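Local coordinates for protein cytosolic IMP-GMP specific 5'-nucleotidase (Legionella pneumophila subsp. pneumophila, PDB 4OHF) that probably hydrolyses the 5'-phosphate of purine nucleoside monophosphates such as IMP and GMP, using a magnesium ion held in a HAD-type active site, at residues V160-C163 with V164-H168; V387-Q390 with I391-L395. All coordinates share one frame; numbering follows the deposited sequence.

Contact 1 (V160-C163 with V164-H168); sequences VQYC and VDKVH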
loop_
_atom_site.group_PDB
_atom_site.type_symbol
_atom_site.label_atom_id
_atom_site.label_comp_id
_atom_site.label_asym_id
_atom_site.label_seq_id
_atom_site.Cartn_x
_atom_site.Cartn_y
_atom_site.Cartn_z
ATOM N N VAL B 160 -12.568 17.826 14.734
ATOM C CA VAL B 160 -11.607 18.689 15.396
ATOM C C VAL B 160 -10.464 19.038 14.452
ATOM O O VAL B 160 -10.072 20.202 14.370
ATOM C CB VAL B 160 -11.040 18.023 16.667
ATOM C CG1 VAL B 160 -9.930 18.867 17.237
ATOM C CG2 VAL B 160 -12.135 17.848 17.697
ATOM N N GLN B 161 -9.937 18.050 13.726
ATOM C CA GLN B 161 -8.832 18.310 12.797
ATOM C C GLN B 161 -9.287 19.280 11.724
ATOM O O GLN B 161 -8.526 20.142 11.287
ATOM C CB GLN B 161 -8.342 17.016 12.139
ATOM C CG GLN B 161 -7.192 17.216 11.146
ATOM C CD GLN B 161 -5.944 17.814 11.788
ATOM O OE1 GLN B 161 -5.435 17.295 12.785
ATOM N NE2 GLN B 161 -5.444 18.904 11.213
ATOM N N TYR B 162 -10.538 19.136 11.305
ATOM C CA TYR B 162 -11.101 20.007 10.291
ATOM C C TYR B 162 -11.104 21.448 10.787
ATOM O O TYR B 162 -10.705 22.361 10.061
ATOM C CB TYR B 162 -12.525 19.559 9.945
ATOM C CG TYR B 162 -13.241 20.454 8.950
ATOM C CD1 TYR B 162 -14.013 21.537 9.379
ATOM C CD2 TYR B 162 -13.141 20.225 7.578
ATOM C CE1 TYR B 162 -14.669 22.368 8.463
ATOM C CE2 TYR B 162 -13.789 21.049 6.657
ATOM C CZ TYR B 162 -14.550 22.118 7.106
ATOM O OH TYR B 162 -15.182 22.937 6.195
ATOM N N CYS B 163 -11.554 21.654 12.019
ATOM C CA CYS B 163 -11.587 22.991 12.587
ATOM C C CYS B 163 -10.202 23.607 12.673
ATOM O O CYS B 163 -10.025 24.789 12.352
ATOM C CB CYS B 163 -12.197 22.964 13.975
ATOM S SG CYS B 163 -13.921 22.529 13.981
ATOM N N VAL B 164 -9.227 22.809 13.111
ATOM C CA VAL B 164 -7.853 23.280 13.236
ATOM C C VAL B 164 -7.339 23.776 11.885
ATOM O O VAL B 164 -6.732 24.847 11.796
ATOM C CB VAL B 164 -6.891 22.167 13.751
ATOM C CG1 VAL B 164 -5.505 22.747 13.949
ATOM C CG2 VAL B 164 -7.391 21.584 15.055
ATOM N N ASP B 165 -7.583 22.990 10.836
ATOM C CA ASP B 165 -7.141 23.370 9.496
ATOM C C ASP B 165 -7.884 24.623 9.051
ATOM O O ASP B 165 -7.296 25.529 8.451
ATOM C CB ASP B 165 -7.401 22.249 8.479
ATOM C CG ASP B 165 -6.691 20.954 8.832
ATOM O OD1 ASP B 165 -5.526 21.014 9.300
ATOM O OD2 ASP B 165 -7.300 19.874 8.627
ATOM N N LYS B 166 -9.177 24.671 9.353
ATOM C CA LYS B 166 -9.999 25.808 8.974
ATOM C C LYS B 166 -9.513 27.074 9.655
ATOM O O LYS B 166 -9.218 28.073 9.000
ATOM C CB LYS B 166 -11.456 25.559 9.354
ATOM C CG LYS B 166 -12.443 26.147 8.358
ATOM C CD LYS B 166 -12.279 25.480 6.989
ATOM C CE LYS B 166 -13.249 26.028 5.955
ATOM N NZ LYS B 166 -13.108 25.303 4.654
ATOM N N VAL B 167 -9.426 27.020 10.979
ATOM C CA VAL B 167 -8.988 28.164 11.764
ATOM C C VAL B 167 -7.606 28.654 11.317
ATOM O O VAL B 167 -7.267 29.826 11.497
ATOM C CB VAL B 167 -8.969 27.812 13.276
ATOM C CG1 VAL B 167 -7.766 26.965 13.606
ATOM C CG2 VAL B 167 -8.981 29.072 14.100
ATOM N N HIS B 168 -6.819 27.757 10.727
ATOM C CA HIS B 168 -5.489 28.115 10.241
ATOM C C HIS B 168 -5.533 28.644 8.813
ATOM O O HIS B 168 -4.506 29.030 8.257
ATOM C CB HIS B 168 -4.529 26.918 10.313
ATOM C CG HIS B 168 -3.644 26.925 11.526
ATOM N ND1 HIS B 168 -4.063 26.484 12.765
ATOM C CD2 HIS B 168 -2.374 27.369 11.697
ATOM C CE1 HIS B 168 -3.092 26.653 13.645
ATOM N NE2 HIS B 168 -2.056 27.189 13.023
#
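Val-164 begins the second half of this helical run by sending its amide back to the carbonyl oxygen of Val-160, with N to O at 3.0 Å. Its CG2, anti to its own carbonyl carbon, approaches CG1 of Val-160 at 4.3 Å. Both valines are buried and suit the side of the helix that packs inward: Val-160 meets Phe-132 and Leu-139 of helix 129-143, and Val-164 meets Phe-128.

Asp-165 stands one turn beyond Gln-161, on a more polar side. The glutamine chain bends at CG (chi2 61°), which turns its amide along the helix so that NE2 reaches OD1 of Asp-165 at 2.8 Å. The nitrogen points to that oxygen within its own amide plane, yet meets it from above the carboxylate plane, and the N-H...O angle is only 132°. A longer, weak bond runs from the same NE2 to OD2 at 3.3 Å. The amide and carboxylate planes are turned 38° against each other.

Lys-166 follows on the flank of Tyr-162. The two side chains run abreast, the lysine methylenes passing the phenol obliquely; CD lies 4.1 Å from CZ of Tyr-162, and NZ is 3.5 Å from its OH. Flexible methylenes suit an aromatic neighbour here.

Val-167 returns to the buried side, its N held by O of Cys-163 at 2.7 Å. Compact Cys-163 packs on helix 33-51, against Arg-47 and Leu-48. His-168 turns ND1 back to O of Val-164 (3.3 Å), which lies near its ring plane, and the ring meets Phe-128.

Chemically, this is an amphipathic helix with i to i+4 pairs, whose small apolar residues pack on helices 33-51 and 129-143. One short, bent bond and one longer, weak but straighter one let the Gln-161 amide grip both carboxylate oxygens, neither ideally.

Contact 2 (V387-Q390 with I391-L395); sequences VDLQ and ISRLL
The apolar part of this turn is carried by Val-387 and Ile-391, whose side chains extend together from one flank of the helix, CG2 of the valine 3.9 Å from CD1 of the isoleucine. Ile-391 puts CG1 anti to its own carbonyl carbon (chi1 -72°), and the extended chi2 then carries CD1 back to the valine. Branched aliphatic residues suit this buried side, where Ile-391 packs on Ala-347 of helix 338-367. Leu-394 packs on Ile-344 of the same helix and touches Lys-343.

Two further pairs set an aliphatic group against a polar one. The extended chain of Gln-390 brings NE2 to 4.1 Å from CD1 of Leu-394, a van der Waals contact between an amide and a methyl. Leu-389 and Arg-393 are exposed, and CD2 of the leucine sits over one face of the guanidinium, nearer its periphery than its centre, 3.9 Å from NH2. This too is van der Waals contact: the flat group offers an apolar face while its N-H bonds remain directed outward in its plane.

The backbone supplies the hydrogen bonds. N of Ile-391 reaches O of Val-387 at 2.9 Å, N of Ser-392 meets O of Asp-388 at 3.2 Å, and N of Leu-394 binds O of Gln-390 at 2.9 Å.

Across the three side-chain pairs the contact thus adds dispersion rather than polar bonding; the helix packs on helix 338-367 through Ile-391 and Leu-394, and the carboxylate of Asp-388 ties it there by a salt bridge to Lys-351.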
loop_
_atom_site.group_PDB
_atom_site.type_symbol
_atom_site.label_atom_id
_atom_site.label_comp_id
_atom_site.label_asym_id
_atom_site.label_seq_id
_atom_site.Cartn_x
_atom_site.Cartn_y
_atom_site.Cartn_z
ATOM N N VAL B 387 14.630 -2.392 49.896
ATOM C CA VAL B 387 15.170 -1.468 48.914
ATOM C C VAL B 387 14.138 -1.248 47.804
ATOM O O VAL B 387 13.979 -0.131 47.320
ATOM C CB VAL B 387 16.511 -1.983 48.327
ATOM C CG1 VAL B 387 16.300 -3.298 47.595
ATOM C CG2 VAL B 387 17.111 -0.940 47.401
ATOM N N ASP B 388 13.421 -2.309 47.423
ATOM C CA ASP B 388 12.398 -2.209 46.379
ATOM C C ASP B 388 11.347 -1.192 46.772
ATOM O O ASP B 388 10.719 -0.566 45.911
ATOM C CB ASP B 388 11.705 -3.554 46.144
ATOM C CG ASP B 388 12.434 -4.432 45.129
ATOM O OD1 ASP B 388 13.441 -3.986 44.532
ATOM O OD2 ASP B 388 11.985 -5.582 44.931
ATOM N N LEU B 389 11.158 -1.034 48.080
ATOM C CA LEU B 389 10.181 -0.091 48.614
ATOM C C LEU B 389 10.765 1.315 48.628
ATOM O O LEU B 389 10.075 2.280 48.306
ATOM C CB LEU B 389 9.772 -0.494 50.029
ATOM C CG LEU B 389 8.770 0.439 50.701
ATOM C CD1 LEU B 389 7.411 0.299 50.035
ATOM C CD2 LEU B 389 8.681 0.107 52.183
ATOM N N GLN B 390 12.034 1.422 49.004
ATOM C CA GLN B 390 12.726 2.705 49.044
ATOM C C GLN B 390 12.644 3.340 47.643
ATOM O O GLN B 390 12.268 4.505 47.490
ATOM C CB GLN B 390 14.189 2.480 49.435
ATOM C CG GLN B 390 15.014 3.740 49.618
ATOM C CD GLN B 390 16.513 3.446 49.765
ATOM O OE1 GLN B 390 16.918 2.560 50.530
ATOM N NE2 GLN B 390 17.341 4.197 49.036
ATOM N N ILE B 391 12.986 2.534 46.636
ATOM C CA ILE B 391 12.987 2.920 45.226
ATOM C C ILE B 391 11.608 3.314 44.711
ATOM O O ILE B 391 11.437 4.372 44.104
ATOM C CB ILE B 391 13.508 1.746 44.340
ATOM C CG1 ILE B 391 15.014 1.565 44.538
ATOM C CG2 ILE B 391 13.169 1.992 42.877
ATOM C CD1 ILE B 391 15.546 0.208 44.061
ATOM N N SER B 392 10.633 2.445 44.938
ATOM C CA SER B 392 9.274 2.695 44.466
ATOM C C SER B 392 8.802 4.071 44.921
ATOM O O SER B 392 8.075 4.774 44.197
ATOM C CB SER B 392 8.335 1.605 44.992
ATOM O OG SER B 392 7.164 1.527 44.202
ATOM N N ARG B 393 9.229 4.448 46.124
ATOM C CA ARG B 393 8.880 5.738 46.702
ATOM C C ARG B 393 9.733 6.830 46.057
ATOM O O ARG B 393 9.207 7.875 45.673
ATOM C CB ARG B 393 9.070 5.708 48.228
ATOM C CG ARG B 393 8.378 4.507 48.878
ATOM C CD ARG B 393 7.444 4.874 50.020
ATOM N NE ARG B 393 8.035 4.578 51.317
ATOM C CZ ARG B 393 7.400 3.959 52.307
ATOM N NH1 ARG B 393 6.144 3.563 52.158
ATOM N NH2 ARG B 393 8.030 3.724 53.447
ATOM N N LEU B 394 11.036 6.594 45.925
ATOM C CA LEU B 394 11.910 7.572 45.278
ATOM C C LEU B 394 11.389 7.882 43.876
ATOM O O LEU B 394 11.436 9.025 43.438
ATOM C CB LEU B 394 13.342 7.048 45.186
ATOM C CG LEU B 394 14.224 7.218 46.425
ATOM C CD1 LEU B 394 15.535 6.496 46.217
ATOM C CD2 LEU B 394 14.473 8.696 46.681
ATOM N N LEU B 395 10.890 6.868 43.171
ATOM C CA LEU B 395 10.353 7.082 41.835
ATOM C C LEU B 395 9.149 8.027 41.882
ATOM O O LEU B 395 9.127 9.029 41.170
ATOM C CB LEU B 395 9.959 5.748 41.181
ATOM C CG LEU B 395 11.081 4.749 40.840
ATOM C CD1 LEU B 395 10.474 3.452 40.307
ATOM C CD2 LEU B 395 12.039 5.347 39.827
#

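Contacts 1 and 2 are both i to i+4 pairings within single helices, but in separate parts of the molecule: their centres are 45 Å apart, and their nearest atoms about 32 Å. In contact 1 the side chain of Val-164 lies about 13 Å from the magnesium ion bound by Asp-23, Asp-25 and Asp-303, though it does not line that site. Contact 2 belongs to the long helical hairpin of 338-367 and 374-399; its centre is about 31 Å from the centre of the chain, against 19 Å for contact 1, and it likewise lies away from the GMP pocket of Arg-86, Tyr-87 and Tyr-421. Only contact 1 links its residues through a side-chain hydrogen bond.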